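Putative enoyl-CoA hydratase/isomerase (Mycobacterium abscessus, PDB 3RSI) probably acts as a hydro-lyase of lipid metabolism and belongs to the crotonase-like enoyl-CoA hydratase/isomerase family. Local coordinates at residues G208-N214 / P240-D246. Residues are numbered along the deposited sequence; the frame is centred on the assembly and turned at random.
Sequences GPLAVRN and PVITSAD
Leu210 and Val241 meet where the first turns of helix 209-222 pass the end of helix 227-242. With its CG anti to the backbone N (chi1 178°), Leu210 is long enough to extend to the turn at Ser244 and lays CD2 against Ser244 CB at 3.7 Å, while its CG lies 4.3 Å from Val241 CG2. The compact, branched Val241 suits the close approach of the backbones: its CG1 faces Ala211 CB at 4.3 Å, and its side chain runs alongside that of Asn214, their ends pointing opposite ways. CG2 lies against both Asn214 CB and ND2 (3.8 Å each), and Leu237 O satisfies this amide nitrogen. Ser244, with its short hydroxyl, caps the next helix through Ala247 N and reaches back to Val241 O: OG lies in the carbonyl plane where a lone pair points (2.6 Å), and Ser244 N is a second donor to this oxygen. The carboxylate of Asp246 suits a site rich in donors: OD2 accepts from a water (2.6 Å) that in turn accepts from Ala211 N (3.2 Å), and OD1 and OD2 bond Thr263 N and Gly264 N, pinning the C-terminal tail. The contact joins helix 209-222 to the junction of helices 227-242 and 245-253 in the C-terminal helical part of the crotonase fold, which in this family takes part in trimer contacts; accordingly, Leu144 and Gly143 of the second subunit pack on Ala211 and Val241.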
ATOM      1  N   GLY B 208      16.696   1.761  21.534  1.00 13.61           N
ATOM      2  CA  GLY B 208      17.947   1.005  21.382  1.00 13.77           C
ATOM      3  C   GLY B 208      18.511   1.236  19.989  1.00 13.73           C
ATOM      4  O   GLY B 208      17.806   1.008  19.016  1.00 13.16           O
ATOM      5  N   PRO B 209      19.771   1.709  19.882  1.00 13.98           N
ATOM      6  CA  PRO B 209      20.302   2.045  18.555  1.00 13.90           C
ATOM      7  C   PRO B 209      20.533   0.854  17.630  1.00 13.40           C
ATOM      8  O   PRO B 209      20.344   0.987  16.418  1.00 13.81           O
ATOM      9  CB  PRO B 209      21.627   2.755  18.858  1.00 14.10           C
ATOM     10  CG  PRO B 209      21.600   3.109  20.236  1.00 13.99           C
ATOM     11  CD  PRO B 209      20.672   2.172  20.952  1.00 14.94           C
ATOM     12  N   LEU B 210      20.911  -0.306  18.173  1.00 13.08           N
ATOM     13  CA  LEU B 210      21.054  -1.502  17.332  1.00 13.05           C
ATOM     14  C   LEU B 210      19.674  -1.983  16.879  1.00 11.98           C
ATOM     15  O   LEU B 210      19.492  -2.385  15.718  1.00 12.04           O
ATOM     16  CB  LEU B 210      21.820  -2.611  18.058  1.00 13.39           C
ATOM     17  CG  LEU B 210      21.985  -3.929  17.301  1.00 15.17           C
ATOM     18  CD1 LEU B 210      22.885  -3.775  16.074  1.00 13.58           C
ATOM     19  CD2 LEU B 210      22.518  -5.018  18.255  1.00 14.61           C
ATOM     20  N   ALA B 211      18.712  -1.919  17.799  1.00 11.89           N
ATOM     21  CA  ALA B 211      17.320  -2.262  17.524  1.00 10.98           C
ATOM     22  C   ALA B 211      16.755  -1.388  16.413  1.00 11.01           C
ATOM     23  O   ALA B 211      16.183  -1.909  15.473  1.00 10.65           O
ATOM     24  CB  ALA B 211      16.485  -2.110  18.753  1.00 11.10           C
ATOM     25  N   VAL B 212      16.935  -0.072  16.521  1.00 10.35           N
ATOM     26  CA  VAL B 212      16.466   0.867  15.488  1.00 10.95           C
ATOM     27  C   VAL B 212      17.139   0.650  14.114  1.00 11.57           C
ATOM     28  O   VAL B 212      16.462   0.586  13.088  1.00 10.92           O
ATOM     29  CB  VAL B 212      16.600   2.345  15.980  1.00 11.48           C
ATOM     30  CG1 VAL B 212      16.325   3.340  14.841  1.00 11.04           C
ATOM     31  CG2 VAL B 212      15.654   2.581  17.185  1.00 10.81           C
ATOM     32  N   ARG B 213      18.468   0.535  14.087  1.00 12.61           N
ATOM     33  CA  ARG B 213      19.211   0.261  12.843  1.00 13.24           C
ATOM     34  C   ARG B 213      18.769  -1.070  12.190  1.00 12.15           C
ATOM     35  O   ARG B 213      18.450  -1.122  11.004  1.00 10.16           O
ATOM     36  CB  ARG B 213      20.714   0.220  13.167  1.00 14.75           C
ATOM     37  CG  ARG B 213      21.628  -0.344  12.099  1.00 20.83           C
ATOM     38  CD  ARG B 213      23.118  -0.389  12.544  1.00 26.17           C
ATOM     39  NE  ARG B 213      23.440   0.767  13.385  1.00 30.25           N
ATOM     40  CZ  ARG B 213      23.862   0.725  14.653  1.00 35.59           C
ATOM     41  NH1 ARG B 213      24.089   1.867  15.303  1.00 38.03           N
ATOM     42  NH2 ARG B 213      24.085  -0.427  15.281  1.00 36.73           N
ATOM     43  N   ASN B 214      18.755  -2.150  12.966  1.00 11.21           N
ATOM     44  CA  ASN B 214      18.381  -3.447  12.395  1.00 10.90           C
ATOM     45  C   ASN B 214      16.923  -3.501  11.990  1.00 10.78           C
ATOM     46  O   ASN B 214      16.583  -4.164  11.007  1.00 10.14           O
ATOM     47  CB  ASN B 214      18.739  -4.623  13.315  1.00 11.28           C
ATOM     48  CG  ASN B 214      20.238  -4.887  13.359  1.00 11.68           C
ATOM     49  OD1 ASN B 214      21.027  -3.985  13.117  1.00  8.96           O
ATOM     50  ND2 ASN B 214      20.630  -6.120  13.675  1.00  9.95           N
ATOM     51  N   PRO B 240      20.809 -10.899  16.129  1.00 15.25           N
ATOM     52  CA  PRO B 240      21.781 -10.064  16.841  1.00 15.03           C
ATOM     53  C   PRO B 240      21.119  -9.149  17.873  1.00 14.47           C
ATOM     54  O   PRO B 240      21.692  -8.920  18.929  1.00 15.30           O
ATOM     55  CB  PRO B 240      22.441  -9.247  15.720  1.00 15.24           C
ATOM     56  CG  PRO B 240      22.290 -10.055  14.527  1.00 15.79           C
ATOM     57  CD  PRO B 240      20.945 -10.736  14.675  1.00 15.01           C
ATOM     58  N   VAL B 241      19.911  -8.674  17.594  1.00 13.48           N
ATOM     59  CA  VAL B 241      19.194  -7.811  18.536  1.00 13.23           C
ATOM     60  C   VAL B 241      18.814  -8.609  19.786  1.00 13.99           C
ATOM     61  O   VAL B 241      19.097  -8.183  20.904  1.00 13.32           O
ATOM     62  CB  VAL B 241      17.947  -7.167  17.890  1.00 12.42           C
ATOM     63  CG1 VAL B 241      17.138  -6.404  18.913  1.00 10.65           C
ATOM     64  CG2 VAL B 241      18.368  -6.247  16.730  1.00 12.49           C
ATOM     65  N   ILE B 242      18.222  -9.779  19.587  1.00 14.95           N
ATOM     66  CA  ILE B 242      17.862 -10.671  20.708  1.00 16.36           C
ATOM     67  C   ILE B 242      19.024 -10.958  21.648  1.00 16.39           C
ATOM     68  O   ILE B 242      18.869 -10.945  22.868  1.00 17.39           O
ATOM     69  CB  ILE B 242      17.288 -12.031  20.195  1.00 16.92           C
ATOM     70  CG1 ILE B 242      16.000 -11.812  19.412  1.00 18.27           C
ATOM     71  CG2 ILE B 242      17.004 -12.991  21.356  1.00 18.48           C
ATOM     72  CD1 ILE B 242      15.038 -10.951  20.125  1.00 20.82           C
ATOM     73  N   THR B 243      20.203 -11.180  21.084  1.00 16.61           N
ATOM     74  CA  THR B 243      21.387 -11.539  21.860  1.00 16.58           C
ATOM     75  C   THR B 243      22.232 -10.335  22.314  1.00 16.75           C
ATOM     76  O   THR B 243      23.305 -10.511  22.907  1.00 17.52           O
ATOM     77  CB  THR B 243      22.257 -12.531  21.068  1.00 16.80           C
ATOM     78  OG1 THR B 243      22.683 -11.932  19.838  1.00 16.84           O
ATOM     79  CG2 THR B 243      21.443 -13.821  20.772  1.00 17.90           C
ATOM     80  N   SER B 244      21.733  -9.130  22.073  1.00 15.62           N
ATOM     81  CA  SER B 244      22.495  -7.905  22.334  1.00 15.24           C
ATOM     82  C   SER B 244      22.529  -7.566  23.829  1.00 15.60           C
ATOM     83  O   SER B 244      21.660  -7.990  24.611  1.00 14.55           O
ATOM     84  CB  SER B 244      21.910  -6.733  21.527  1.00 14.32           C
ATOM     85  OG  SER B 244      20.613  -6.336  21.995  1.00 12.57           O
ATOM     86  N   ALA B 245      23.540  -6.794  24.206  1.00 16.05           N
ATOM     87  CA  ALA B 245      23.594  -6.178  25.521  1.00 16.68           C
ATOM     88  C   ALA B 245      22.389  -5.249  25.728  1.00 16.49           C
ATOM     89  O   ALA B 245      21.775  -5.259  26.796  1.00 16.21           O
ATOM     90  CB  ALA B 245      24.918  -5.394  25.695  1.00 16.83           C
ATOM     91  N   ASP B 246      22.044  -4.472  24.705  1.00 16.16           N
ATOM     92  CA  ASP B 246      20.925  -3.525  24.810  1.00 16.20           C
ATOM     93  C   ASP B 246      19.606  -4.211  25.148  1.00 16.14           C
ATOM     94  O   ASP B 246      18.869  -3.697  25.980  1.00 16.30           O
ATOM     95  CB  ASP B 246      20.746  -2.703  23.534  1.00 15.29           C
ATOM     96  CG  ASP B 246      21.726  -1.556  23.432  1.00 15.04           C
ATOM     97  OD1 ASP B 246      22.551  -1.357  24.353  1.00 15.64           O
ATOM     98  OD2 ASP B 246      21.669  -0.837  22.421  1.00 15.57           O
TER
HETATM   99  O   HOH W   1      19.774  -1.477  20.737  1.00  8.14           O